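Octopine dehydrogenase (PDB 3C7A) catalyses the NADH-dependent reductive condensation of L-arginine with pyruvate to D-octopine, and the reverse oxidation with NAD(+). Local coordinates at residues A[210-215]-A[233-238]; A[215-220]-A[352-357]; A[229-234]-A[305-310]; A[241-246]-A[292-297]. One frame throughout, in Å; residues are numbered along the deposited sequence.

Interaction 1 (A[210-215]-A[233-238])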
loop_
_atom_site.group_PDB
_atom_site.type_symbol
_atom_site.label_atom_id
_atom_site.label_comp_id
_atom_site.label_asym_id
_atom_site.label_seq_id
_atom_site.Cartn_x
_atom_site.Cartn_y
_atom_site.Cartn_z
ATOM N N PHE A 210 -12.056 1.716 -3.336
ATOM C CA PHE A 210 -13.207 1.448 -4.207
ATOM C C PHE A 210 -12.996 1.737 -5.702
ATOM O O PHE A 210 -13.834 1.359 -6.525
ATOM C CB PHE A 210 -14.437 2.225 -3.703
ATOM C CG PHE A 210 -14.235 3.724 -3.639
ATOM C CD1 PHE A 210 -14.419 4.519 -4.769
ATOM C CD2 PHE A 210 -13.869 4.339 -2.442
ATOM C CE1 PHE A 210 -14.232 5.903 -4.712
ATOM C CE2 PHE A 210 -13.680 5.722 -2.374
ATOM C CZ PHE A 210 -13.863 6.506 -3.510
ATOM N N VAL A 211 -11.888 2.397 -6.047
ATOM C CA VAL A 211 -11.674 2.939 -7.405
ATOM C C VAL A 211 -11.642 1.892 -8.536
ATOM O O VAL A 211 -12.432 1.979 -9.479
ATOM C CB VAL A 211 -10.418 3.871 -7.472
ATOM C CG1 VAL A 211 -10.091 4.265 -8.914
ATOM C CG2 VAL A 211 -10.630 5.123 -6.630
ATOM N N HIS A 212 -10.737 0.918 -8.441
ATOM C CA HIS A 212 -10.591 -0.098 -9.494
ATOM C C HIS A 212 -11.756 -1.092 -9.618
ATOM O O HIS A 212 -12.160 -1.417 -10.738
ATOM C CB HIS A 212 -9.243 -0.831 -9.395
ATOM C CG HIS A 212 -8.069 0.000 -9.817
ATOM N ND1 HIS A 212 -6.860 -0.032 -9.158
ATOM C CD2 HIS A 212 -7.924 0.894 -10.824
ATOM C CE1 HIS A 212 -6.018 0.800 -9.743
ATOM N NE2 HIS A 212 -6.639 1.375 -10.757
ATOM N N PRO A 213 -12.293 -1.592 -8.479
ATOM C CA PRO A 213 -13.502 -2.427 -8.547
ATOM C C PRO A 213 -14.716 -1.742 -9.194
ATOM O O PRO A 213 -15.527 -2.418 -9.834
ATOM C CB PRO A 213 -13.791 -2.746 -7.074
ATOM C CG PRO A 213 -12.474 -2.615 -6.398
ATOM C CD PRO A 213 -11.811 -1.465 -7.089
ATOM N N ALA A 214 -14.829 -0.423 -9.034
ATOM C CA ALA A 214 -15.937 0.349 -9.611
ATOM C C ALA A 214 -15.850 0.493 -11.134
ATOM O O ALA A 214 -16.876 0.501 -11.820
ATOM C CB ALA A 214 -16.037 1.724 -8.951
ATOM N N ILE A 215 -14.628 0.611 -11.651
ATOM C CA ILE A 215 -14.382 0.734 -13.094
ATOM C C ILE A 215 -14.661 -0.585 -13.832
ATOM O O ILE A 215 -15.191 -0.578 -14.951
ATOM C CB ILE A 215 -12.944 1.265 -13.383
ATOM C CG1 ILE A 215 -12.812 2.719 -12.908
ATOM C CG2 ILE A 215 -12.592 1.153 -14.874
ATOM C CD1 ILE A 215 -11.380 3.231 -12.809
ATOM N N LEU A 233 -10.815 1.359 -23.873
ATOM C CA LEU A 233 -10.058 2.194 -22.949
ATOM C C LEU A 233 -10.475 1.937 -21.505
ATOM O O LEU A 233 -11.577 1.454 -21.244
ATOM C CB LEU A 233 -10.239 3.674 -23.293
ATOM C CG LEU A 233 -9.596 4.151 -24.597
ATOM C CD1 LEU A 233 -10.333 5.362 -25.148
ATOM C CD2 LEU A 233 -8.123 4.463 -24.388
ATOM N N PHE A 234 -9.509 2.322 -20.532
ATOM C CA PHE A 234 -9.716 1.884 -19.156
ATOM C C PHE A 234 -10.205 3.031 -18.280
ATOM O O PHE A 234 -11.407 3.285 -18.188
ATOM C CB PHE A 234 -8.425 1.297 -18.582
ATOM C CG PHE A 234 -8.561 0.794 -17.173
ATOM C CD1 PHE A 234 -9.159 -0.427 -16.913
ATOM C CD2 PHE A 234 -8.089 1.544 -16.108
ATOM C CE1 PHE A 234 -9.284 -0.892 -15.618
ATOM C CE2 PHE A 234 -8.213 1.084 -14.810
ATOM C CZ PHE A 234 -8.810 -0.135 -14.565
ATOM N N TYR A 235 -9.518 4.137 -17.903
ATOM C CA TYR A 235 -9.975 5.349 -17.207
ATOM C C TYR A 235 -10.808 6.268 -18.108
ATOM O O TYR A 235 -11.801 6.848 -17.664
ATOM C CB TYR A 235 -8.791 6.138 -16.627
ATOM C CG TYR A 235 -7.933 5.390 -15.625
ATOM C CD1 TYR A 235 -6.691 4.871 -15.995
ATOM C CD2 TYR A 235 -8.350 5.218 -14.303
ATOM C CE1 TYR A 235 -5.888 4.188 -15.079
ATOM C CE2 TYR A 235 -7.557 4.535 -13.377
ATOM C CZ TYR A 235 -6.327 4.024 -13.773
ATOM O OH TYR A 235 -5.537 3.349 -12.868
ATOM N N GLN A 236 -10.397 6.392 -19.371
ATOM C CA GLN A 236 -11.063 7.286 -20.327
ATOM C C GLN A 236 -12.292 6.659 -21.007
ATOM O O GLN A 236 -12.887 7.267 -21.904
ATOM C CB GLN A 236 -10.063 7.799 -21.377
ATOM C CG GLN A 236 -9.018 8.781 -20.830
ATOM C CD GLN A 236 -8.091 9.354 -21.900
ATOM O OE1 GLN A 236 -8.218 9.049 -23.089
ATOM N NE2 GLN A 236 -7.152 10.194 -21.475
ATOM N N GLY A 237 -12.676 5.461 -20.563
ATOM C CA GLY A 237 -13.814 4.739 -21.142
ATOM C C GLY A 237 -15.078 4.672 -20.295
ATOM O O GLY A 237 -16.044 4.003 -20.676
ATOM N N ILE A 238 -15.078 5.364 -19.156
ATOM C CA ILE A 238 -16.219 5.363 -18.226
ATOM C C ILE A 238 -17.439 6.135 -18.753
ATOM O O ILE A 238 -17.305 7.005 -19.618
ATOM C CB ILE A 238 -15.828 5.914 -16.822
ATOM C CG1 ILE A 238 -15.262 7.339 -16.926
ATOM C CG2 ILE A 238 -14.844 4.970 -16.124
ATOM C CD1 ILE A 238 -15.396 8.163 -15.654
#
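Ile215, in the first turns of helix 211-220, faces Ile238 across 7.2 Å between CA atoms, and the helix and the returning loop 233-238 touch through side chains. His212, an active-site residue that also binds pyruvate, donates from NE2 to Tyr235 OH at 3.1 Å. The bond is almost straight (173°), and the hydroxyl lies in the imidazole plane. His212 CD2 also meets the edge of the Phe234 ring at CZ, 4.0 Å away. Ile215 divides its branches: with CG1 anti to the carbonyl carbon (chi1 -67°), CG2 sits over one face of Phe234 in a CH-pi contact, 4.1 Å from the centroid, while CD1 packs 3.9 Å from Tyr235 CD2. Replacing His212 by an alanine would probably leave Tyr235 OH without this donor and the rim of Phe234 without its imidazole neighbour. Tyr325 meets His212 edge-to-face, Tyr303 stacks on Tyr235, and helix 240-263 receives Phe210 and Ala214 at Leu246.

Interaction 2 (A[215-220]-A[352-357])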
loop_
_atom_site.group_PDB
_atom_site.type_symbol
_atom_site.label_atom_id
_atom_site.label_comp_id
_atom_site.label_asym_id
_atom_site.label_seq_id
_atom_site.Cartn_x
_atom_site.Cartn_y
_atom_site.Cartn_z
ATOM N N ILE A 215 -14.628 0.611 -11.651
ATOM C CA ILE A 215 -14.382 0.734 -13.094
ATOM C C ILE A 215 -14.661 -0.585 -13.832
ATOM O O ILE A 215 -15.191 -0.578 -14.951
ATOM C CB ILE A 215 -12.944 1.265 -13.383
ATOM C CG1 ILE A 215 -12.812 2.719 -12.908
ATOM C CG2 ILE A 215 -12.592 1.153 -14.874
ATOM C CD1 ILE A 215 -11.380 3.231 -12.809
ATOM N N LEU A 216 -14.317 -1.704 -13.197
ATOM C CA LEU A 216 -14.593 -3.035 -13.745
ATOM C C LEU A 216 -16.090 -3.375 -13.734
ATOM O O LEU A 216 -16.594 -4.004 -14.670
ATOM C CB LEU A 216 -13.789 -4.111 -13.001
ATOM C CG LEU A 216 -12.267 -4.156 -13.200
ATOM C CD1 LEU A 216 -11.605 -4.997 -12.116
ATOM C CD2 LEU A 216 -11.888 -4.674 -14.587
ATOM N N PHE A 217 -16.785 -2.954 -12.677
ATOM C CA PHE A 217 -18.234 -3.154 -12.544
ATOM C C PHE A 217 -19.032 -2.302 -13.539
ATOM O O PHE A 217 -20.080 -2.728 -14.028
ATOM C CB PHE A 217 -18.690 -2.868 -11.104
ATOM C CG PHE A 217 -20.174 -3.038 -10.878
ATOM C CD1 PHE A 217 -20.732 -4.307 -10.728
ATOM C CD2 PHE A 217 -21.011 -1.928 -10.801
ATOM C CE1 PHE A 217 -22.103 -4.468 -10.516
ATOM C CE2 PHE A 217 -22.383 -2.076 -10.588
ATOM C CZ PHE A 217 -22.930 -3.349 -10.447
ATOM N N GLY A 218 -18.532 -1.103 -13.832
ATOM C CA GLY A 218 -19.187 -0.189 -14.768
ATOM C C GLY A 218 -19.262 -0.691 -16.201
ATOM O O GLY A 218 -20.209 -0.374 -16.926
ATOM N N ARG A 219 -18.268 -1.482 -16.605
ATOM C CA ARG A 219 -18.160 -1.968 -17.982
ATOM C C ARG A 219 -18.679 -3.399 -18.181
ATOM O O ARG A 219 -19.319 -3.691 -19.196
ATOM C CB ARG A 219 -16.709 -1.836 -18.478
ATOM C CG ARG A 219 -16.455 -2.271 -19.927
ATOM C CD ARG A 219 -17.105 -1.335 -20.943
ATOM N NE ARG A 219 -16.911 -1.796 -22.320
ATOM C CZ ARG A 219 -17.726 -2.634 -22.961
ATOM N NH1 ARG A 219 -18.806 -3.121 -22.360
ATOM N NH2 ARG A 219 -17.458 -2.989 -24.211
ATOM N N TRP A 220 -18.415 -4.278 -17.214
ATOM C CA TRP A 220 -18.763 -5.702 -17.341
ATOM C C TRP A 220 -19.864 -6.169 -16.380
ATOM O O TRP A 220 -20.137 -7.370 -16.280
ATOM C CB TRP A 220 -17.513 -6.580 -17.176
ATOM C CG TRP A 220 -16.320 -6.138 -17.990
ATOM C CD1 TRP A 220 -15.154 -5.611 -17.512
ATOM C CD2 TRP A 220 -16.182 -6.185 -19.418
ATOM N NE1 TRP A 220 -14.299 -5.329 -18.550
ATOM C CE2 TRP A 220 -14.904 -5.669 -19.731
ATOM C CE3 TRP A 220 -17.015 -6.610 -20.464
ATOM C CZ2 TRP A 220 -14.437 -5.567 -21.047
ATOM C CZ3 TRP A 220 -16.549 -6.510 -21.772
ATOM C CH2 TRP A 220 -15.271 -5.992 -22.050
ATOM N N ASP A 352 -21.032 -1.698 -0.108
ATOM C CA ASP A 352 -21.497 -3.082 0.064
ATOM C C ASP A 352 -21.783 -3.794 -1.263
ATOM O O ASP A 352 -21.489 -4.984 -1.411
ATOM C CB ASP A 352 -22.755 -3.127 0.945
ATOM C CG ASP A 352 -22.473 -2.829 2.413
ATOM O OD1 ASP A 352 -21.299 -2.887 2.843
ATOM O OD2 ASP A 352 -23.443 -2.542 3.146
ATOM N N LYS A 353 -22.355 -3.058 -2.217
ATOM C CA LYS A 353 -22.760 -3.614 -3.512
ATOM C C LYS A 353 -21.572 -4.095 -4.349
ATOM O O LYS A 353 -21.656 -5.126 -5.023
ATOM C CB LYS A 353 -23.600 -2.597 -4.294
ATOM C CG LYS A 353 -24.308 -3.171 -5.525
ATOM C CD LYS A 353 -25.404 -2.245 -6.044
ATOM C CE LYS A 353 -24.847 -1.114 -6.894
ATOM N NZ LYS A 353 -25.913 -0.157 -7.300
ATOM N N LEU A 354 -20.472 -3.346 -4.296
ATOM C CA LEU A 354 -19.256 -3.689 -5.036
ATOM C C LEU A 354 -18.514 -4.880 -4.428
ATOM O O LEU A 354 -17.869 -5.644 -5.148
ATOM C CB LEU A 354 -18.322 -2.472 -5.149
ATOM C CG LEU A 354 -18.821 -1.248 -5.930
ATOM C CD1 LEU A 354 -17.917 -0.045 -5.687
ATOM C CD2 LEU A 354 -18.945 -1.534 -7.429
ATOM N N ILE A 355 -18.613 -5.032 -3.106
ATOM C CA ILE A 355 -17.993 -6.153 -2.386
ATOM C C ILE A 355 -18.622 -7.502 -2.771
ATOM O O ILE A 355 -17.905 -8.467 -3.046
ATOM C CB ILE A 355 -18.037 -5.944 -0.839
ATOM C CG1 ILE A 355 -17.139 -4.769 -0.429
ATOM C CG2 ILE A 355 -17.613 -7.216 -0.092
ATOM C CD1 ILE A 355 -17.437 -4.200 0.952
ATOM N N MET A 356 -19.954 -7.551 -2.803
ATOM C CA MET A 356 -20.689 -8.787 -3.102
ATOM C C MET A 356 -20.463 -9.289 -4.535
ATOM O O MET A 356 -20.395 -10.499 -4.769
ATOM C CB MET A 356 -22.191 -8.616 -2.829
ATOM C CG MET A 356 -22.563 -8.300 -1.371
ATOM S SD MET A 356 -22.111 -9.561 -0.153
ATOM C CE MET A 356 -23.207 -10.910 -0.601
ATOM N N TRP A 357 -20.342 -8.357 -5.480
ATOM C CA TRP A 357 -20.096 -8.691 -6.887
ATOM C C TRP A 357 -18.662 -9.170 -7.138
ATOM O O TRP A 357 -18.449 -10.137 -7.873
ATOM C CB TRP A 357 -20.429 -7.496 -7.795
ATOM C CG TRP A 357 -20.221 -7.765 -9.268
ATOM C CD1 TRP A 357 -21.084 -8.402 -10.114
ATOM C CD2 TRP A 357 -19.079 -7.401 -10.059
ATOM N NE1 TRP A 357 -20.551 -8.461 -11.381
ATOM C CE2 TRP A 357 -19.323 -7.854 -11.376
ATOM C CE3 TRP A 357 -17.875 -6.739 -9.783
ATOM C CZ2 TRP A 357 -18.406 -7.663 -12.418
ATOM C CZ3 TRP A 357 -16.962 -6.550 -10.819
ATOM C CH2 TRP A 357 -17.235 -7.012 -12.121
HETATM O O HOH W 1 -21.135 -9.728 -14.328
#
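Phe217 and Trp357 both carry CG anti to the backbone N (chi1 near 180° in each), and this shared torsion sends the two aromatic groups from their helices into the same space. They illustrate a T-shaped pair: the edge of Phe217 is directed at a face of the indole, the planes stand at 76°, and the phenyl and five-membered-ring centroids are 5.0 Å apart. CD1 of Phe217 does the touching, 3.6 Å from Trp357 CD2. Leu354 fills in beside them, its CD2 lying 3.9 Å from Phe217 CB and also reaching the ring carbons CG and CD2. At the far end of the indole, Trp357 CH2 comes within 4.0 Å of Leu216 O. A water joins the helices, donating to Trp220 O at 3.2 Å and accepting from Trp357 NE1 at 3.3 Å, in the indole plane. A leucine in place of Trp357 would probably deprive Phe217 of its aromatic face and this water of its indole donor. The local axes cross at 73°. Behind helix 349-362 lies helix 330-344, where Ile355 packs on Met334 and Ile335 and Asp352 forms a salt bridge with Lys338.

Interaction 3 (A[229-234]-A[305-310])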
loop_
_atom_site.group_PDB
_atom_site.type_symbol
_atom_site.label_atom_id
_atom_site.label_comp_id
_atom_site.label_asym_id
_atom_site.label_seq_id
_atom_site.Cartn_x
_atom_site.Cartn_y
_atom_site.Cartn_z
ATOM N N PRO A 229 -14.466 -6.474 -30.653
ATOM C CA PRO A 229 -13.370 -6.422 -31.636
ATOM C C PRO A 229 -11.964 -6.268 -31.042
ATOM O O PRO A 229 -11.044 -6.965 -31.476
ATOM C CB PRO A 229 -13.721 -5.196 -32.493
ATOM C CG PRO A 229 -15.181 -4.997 -32.299
ATOM C CD PRO A 229 -15.437 -5.385 -30.879
ATOM N N GLU A 230 -11.802 -5.363 -30.077
ATOM C CA GLU A 230 -10.501 -5.115 -29.436
ATOM C C GLU A 230 -10.639 -4.626 -27.987
ATOM O O GLU A 230 -11.752 -4.420 -27.498
ATOM C CB GLU A 230 -9.654 -4.135 -30.266
ATOM C CG GLU A 230 -10.225 -2.721 -30.382
ATOM C CD GLU A 230 -9.303 -1.764 -31.128
ATOM O OE1 GLU A 230 -8.067 -1.849 -30.952
ATOM O OE2 GLU A 230 -9.819 -0.917 -31.887
ATOM N N ALA A 231 -9.502 -4.445 -27.314
ATOM C CA ALA A 231 -9.471 -3.981 -25.923
ATOM C C ALA A 231 -9.884 -2.510 -25.787
ATOM O O ALA A 231 -9.256 -1.633 -26.387
ATOM C CB ALA A 231 -8.089 -4.209 -25.317
ATOM N N PRO A 232 -10.949 -2.238 -25.005
ATOM C CA PRO A 232 -11.439 -0.870 -24.799
ATOM C C PRO A 232 -10.637 -0.086 -23.751
ATOM O O PRO A 232 -9.945 -0.685 -22.924
ATOM C CB PRO A 232 -12.877 -1.087 -24.324
ATOM C CG PRO A 232 -12.850 -2.400 -23.632
ATOM C CD PRO A 232 -11.767 -3.230 -24.278
ATOM N N LEU A 233 -10.815 1.359 -23.873
ATOM C CA LEU A 233 -10.058 2.194 -22.949
ATOM C C LEU A 233 -10.475 1.937 -21.505
ATOM O O LEU A 233 -11.577 1.454 -21.244
ATOM C CB LEU A 233 -10.239 3.674 -23.293
ATOM C CG LEU A 233 -9.596 4.151 -24.597
ATOM C CD1 LEU A 233 -10.333 5.362 -25.148
ATOM C CD2 LEU A 233 -8.123 4.463 -24.388
ATOM N N PHE A 234 -9.509 2.322 -20.532
ATOM C CA PHE A 234 -9.716 1.884 -19.156
ATOM C C PHE A 234 -10.205 3.031 -18.280
ATOM O O PHE A 234 -11.407 3.285 -18.188
ATOM C CB PHE A 234 -8.425 1.297 -18.582
ATOM C CG PHE A 234 -8.561 0.794 -17.173
ATOM C CD1 PHE A 234 -9.159 -0.427 -16.913
ATOM C CD2 PHE A 234 -8.089 1.544 -16.108
ATOM C CE1 PHE A 234 -9.284 -0.892 -15.618
ATOM C CE2 PHE A 234 -8.213 1.084 -14.810
ATOM C CZ PHE A 234 -8.810 -0.135 -14.565
ATOM N N GLY A 305 -4.091 6.280 -23.614
ATOM C CA GLY A 305 -3.778 4.985 -24.229
ATOM C C GLY A 305 -3.824 3.741 -23.354
ATOM O O GLY A 305 -3.368 2.674 -23.775
ATOM N N LEU A 306 -4.380 3.861 -22.148
ATOM C CA LEU A 306 -4.429 2.743 -21.195
ATOM C C LEU A 306 -5.720 1.925 -21.343
ATOM O O LEU A 306 -6.817 2.487 -21.342
ATOM C CB LEU A 306 -4.264 3.252 -19.754
ATOM C CG LEU A 306 -3.135 4.252 -19.450
ATOM C CD1 LEU A 306 -3.246 4.789 -18.029
ATOM C CD2 LEU A 306 -1.746 3.654 -19.686
ATOM N N VAL A 307 -5.576 0.601 -21.464
ATOM C CA VAL A 307 -6.707 -0.298 -21.776
ATOM C C VAL A 307 -6.928 -1.439 -20.766
ATOM O O VAL A 307 -6.079 -1.700 -19.911
ATOM C CB VAL A 307 -6.584 -0.910 -23.209
ATOM C CG1 VAL A 307 -6.734 0.165 -24.283
ATOM C CG2 VAL A 307 -5.269 -1.676 -23.377
ATOM N N HIS A 308 -8.077 -2.108 -20.893
ATOM C CA HIS A 308 -8.446 -3.281 -20.088
ATOM C C HIS A 308 -7.584 -4.517 -20.403
ATOM O O HIS A 308 -7.082 -4.650 -21.521
ATOM C CB HIS A 308 -9.920 -3.640 -20.328
ATOM C CG HIS A 308 -10.891 -2.829 -19.524
ATOM N ND1 HIS A 308 -11.394 -1.621 -19.958
ATOM C CD2 HIS A 308 -11.472 -3.067 -18.324
ATOM C CE1 HIS A 308 -12.232 -1.144 -19.054
ATOM N NE2 HIS A 308 -12.297 -2.003 -18.052
ATOM N N PRO A 309 -7.411 -5.426 -19.417
ATOM C CA PRO A 309 -6.792 -6.730 -19.693
ATOM C C PRO A 309 -7.772 -7.719 -20.345
ATOM O O PRO A 309 -8.887 -7.901 -19.845
ATOM C CB PRO A 309 -6.366 -7.217 -18.305
ATOM C CG PRO A 309 -7.305 -6.556 -17.359
ATOM C CD PRO A 309 -7.759 -5.267 -17.990
ATOM N N VAL A 310 -7.351 -8.341 -21.449
ATOM C CA VAL A 310 -8.215 -9.238 -22.244
ATOM C C VAL A 310 -7.521 -10.545 -22.680
ATOM O O VAL A 310 -6.305 -10.689 -22.530
ATOM C CB VAL A 310 -8.804 -8.525 -23.506
ATOM C CG1 VAL A 310 -9.765 -7.402 -23.115
ATOM C CG2 VAL A 310 -7.694 -8.007 -24.425
#
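Leu233 and Val307 form the non-hydrogen-bonded pair of a single antiparallel bridge, their CA atoms 4.3 Å apart, a bridge flanked by two backbone hydrogen bonds. In these, Phe234 N donates to Leu306 O at 2.8 Å and His308 N donates to Pro232 O at 3.1 Å. The imidazole adds two weak bonds. With CG of His308 beside its own backbone N (chi1 -82°), ND1 turns back to Pro232 O (3.4 Å), the carbonyl oxygen that its own backbone N already holds, and also to Leu233 O (3.3 Å); both oxygens lie at the ring edge. The tight part is the buried pair Phe234 and His308: one face of the imidazole takes the edge of Phe234, CD1 standing over its centre, with planes at 65°. By contrast, Leu233, Leu306 and Gly305 are exposed, and Leu233 CD2 approaches Gly305 CA only to 4.4 Å. Val307, though exposed too, still sets CB against Pro232 O at 3.4 Å. At the other end Ala231 packs closely, CB 3.9 Å from Val310 CG2. The buried side leans on helix 211-220, where Leu216 and Trp220 receive His308, while Val310 begins strand 310-313, paired with strand 316-319.

Interaction 4 (A[241-246]-A[292-297])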
loop_
_atom_site.group_PDB
_atom_site.type_symbol
_atom_site.label_atom_id
_atom_site.label_comp_id
_atom_site.label_asym_id
_atom_site.label_seq_id
_atom_site.Cartn_x
_atom_site.Cartn_y
_atom_site.Cartn_z
ATOM N N ALA A 241 -22.944 7.117 -15.426
ATOM C CA ALA A 241 -23.405 6.274 -14.320
ATOM C C ALA A 241 -22.261 5.823 -13.405
ATOM O O ALA A 241 -22.428 5.752 -12.186
ATOM C CB ALA A 241 -24.172 5.069 -14.853
ATOM N N THR A 242 -21.107 5.524 -14.003
ATOM C CA THR A 242 -19.905 5.136 -13.257
ATOM C C THR A 242 -19.334 6.319 -12.462
ATOM O O THR A 242 -18.827 6.140 -11.351
ATOM C CB THR A 242 -18.824 4.527 -14.194
ATOM O OG1 THR A 242 -19.394 3.450 -14.948
ATOM C CG2 THR A 242 -17.635 3.992 -13.402
ATOM N N ALA A 243 -19.433 7.521 -13.032
ATOM C CA ALA A 243 -18.988 8.748 -12.363
ATOM C C ALA A 243 -19.823 9.079 -11.119
ATOM O O ALA A 243 -19.288 9.569 -10.121
ATOM C CB ALA A 243 -18.989 9.920 -13.339
ATOM N N ASP A 244 -21.126 8.805 -11.187
ATOM C CA ASP A 244 -22.034 9.002 -10.053
ATOM C C ASP A 244 -21.805 7.970 -8.942
ATOM O O ASP A 244 -22.051 8.253 -7.767
ATOM C CB ASP A 244 -23.498 8.967 -10.514
ATOM C CG ASP A 244 -23.884 10.174 -11.364
ATOM O OD1 ASP A 244 -23.160 11.194 -11.349
ATOM O OD2 ASP A 244 -24.926 10.102 -12.049
ATOM N N MET A 245 -21.345 6.781 -9.325
ATOM C CA MET A 245 -20.988 5.722 -8.377
ATOM C C MET A 245 -19.771 6.118 -7.533
ATOM O O MET A 245 -19.735 5.862 -6.325
ATOM C CB MET A 245 -20.729 4.405 -9.121
ATOM C CG MET A 245 -20.166 3.268 -8.266
ATOM S SD MET A 245 -21.328 2.612 -7.055
ATOM C CE MET A 245 -22.278 1.483 -8.073
ATOM N N LEU A 246 -18.788 6.745 -8.178
ATOM C CA LEU A 246 -17.565 7.195 -7.505
ATOM C C LEU A 246 -17.831 8.305 -6.481
ATOM O O LEU A 246 -17.213 8.329 -5.412
ATOM C CB LEU A 246 -16.514 7.647 -8.532
ATOM C CG LEU A 246 -15.886 6.587 -9.448
ATOM C CD1 LEU A 246 -15.217 7.237 -10.654
ATOM C CD2 LEU A 246 -14.893 5.693 -8.698
ATOM N N ASP A 292 -16.726 19.294 -14.033
ATOM C CA ASP A 292 -17.247 18.212 -13.177
ATOM C C ASP A 292 -16.322 16.982 -13.152
ATOM O O ASP A 292 -15.302 16.956 -13.848
ATOM C CB ASP A 292 -18.699 17.831 -13.536
ATOM C CG ASP A 292 -18.863 17.357 -14.978
ATOM O OD1 ASP A 292 -17.925 16.760 -15.549
ATOM O OD2 ASP A 292 -19.959 17.570 -15.538
ATOM N N LEU A 293 -16.680 15.978 -12.349
ATOM C CA LEU A 293 -15.850 14.777 -12.166
ATOM C C LEU A 293 -15.744 13.905 -13.424
ATOM O O LEU A 293 -14.695 13.309 -13.678
ATOM C CB LEU A 293 -16.348 13.947 -10.970
ATOM C CG LEU A 293 -15.526 12.740 -10.489
ATOM C CD1 LEU A 293 -14.143 13.146 -9.973
ATOM C CD2 LEU A 293 -16.285 11.963 -9.422
ATOM N N TYR A 294 -16.827 13.837 -14.197
ATOM C CA TYR A 294 -16.851 13.079 -15.454
ATOM C C TYR A 294 -15.848 13.626 -16.474
ATOM O O TYR A 294 -15.125 12.860 -17.114
ATOM C CB TYR A 294 -18.271 13.044 -16.044
ATOM C CG TYR A 294 -18.366 12.429 -17.431
ATOM C CD1 TYR A 294 -18.450 11.046 -17.602
ATOM C CD2 TYR A 294 -18.380 13.237 -18.571
ATOM C CE1 TYR A 294 -18.537 10.480 -18.877
ATOM C CE2 TYR A 294 -18.467 12.683 -19.847
ATOM C CZ TYR A 294 -18.545 11.306 -19.994
ATOM O OH TYR A 294 -18.631 10.762 -21.255
ATOM N N HIS A 295 -15.812 14.951 -16.616
ATOM C CA HIS A 295 -14.913 15.614 -17.562
ATOM C C HIS A 295 -13.457 15.650 -17.088
ATOM O O HIS A 295 -12.538 15.639 -17.909
ATOM C CB HIS A 295 -15.407 17.030 -17.877
ATOM C CG HIS A 295 -16.608 17.066 -18.771
ATOM N ND1 HIS A 295 -17.898 17.093 -18.287
ATOM C CD2 HIS A 295 -16.714 17.078 -20.122
ATOM C CE1 HIS A 295 -18.747 17.120 -19.299
ATOM N NE2 HIS A 295 -18.053 17.113 -20.424
ATOM N N ALA A 296 -13.257 15.688 -15.772
ATOM C CA ALA A 296 -11.914 15.730 -15.180
ATOM C C ALA A 296 -11.119 14.438 -15.397
ATOM O O ALA A 296 -9.902 14.479 -15.594
ATOM C CB ALA A 296 -11.995 16.068 -13.693
ATOM N N ILE A 297 -11.813 13.301 -15.357
ATOM C CA ILE A 297 -11.186 11.989 -15.553
ATOM C C ILE A 297 -10.985 11.670 -17.041
ATOM O O ILE A 297 -9.904 11.231 -17.443
ATOM C CB ILE A 297 -11.980 10.850 -14.837
ATOM C CG1 ILE A 297 -12.005 11.082 -13.320
ATOM C CG2 ILE A 297 -11.382 9.473 -15.156
ATOM C CD1 ILE A 297 -12.977 10.193 -12.555
#
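Ala243 and Tyr294 have the nearest CA atoms of the two segments, 5.7 Å apart, and no hydrogen bond passes between the segments. Among the apolar contacts, Ala243 CB lies 4.2 Å from Tyr294 CB and near the plane of the phenol ring, at its edge; the small methyl suits so near an approach. Leu246 and Ile297 reach toward each other tip to tip, CD1 to CD1 at 4.2 Å. Leu293, its CG anti to the backbone N (chi1 -173°), extends CD2 to Ala243 O, 3.9 Å away, and alongside Leu246 CB. The polar bonds stay within 292-297. Asp292 is the N-cap, and its OD1 takes two donors: His295 N at 3.0 Å, nearly in line with the C-O bond, and His295 ND1 at 2.8 Å, from the syn side but tilted out of the carboxylate plane. This second bond lies close to the imidazole plane, which helps hold the rotation of that ring. Tyr276 and Tyr279 of helix 275-282 pack on Leu293 and Ile297. With local axes 9.9 Å apart and crossing at 105°, this is a short, N-capped helix laid across the long helix 240-263 in the alpha-helical domain of the opine dehydrogenase family.

Overall arrangement
Followed from the N terminus, helix 211-220 opens two contacts. Interaction 1 closes a short loop by bringing 233-238 back to the start of that helix, whereas interaction 2 joins its end to the distant helix 349-362. The two cross and share Ile215. Interaction 3 starts on the stretch where interaction 1 ends, with Leu233 and Phe234 in common, and closes a longer loop at 305-310. Within it lies interaction 4, which follows interaction 1 in series and pairs helix 240-263 with helix 293-298; interactions 3 and 4 both fall within the span of interaction 2. The helix carrying the active-site His212 is thereby tied to the loop 233-238 and to helix 349-362.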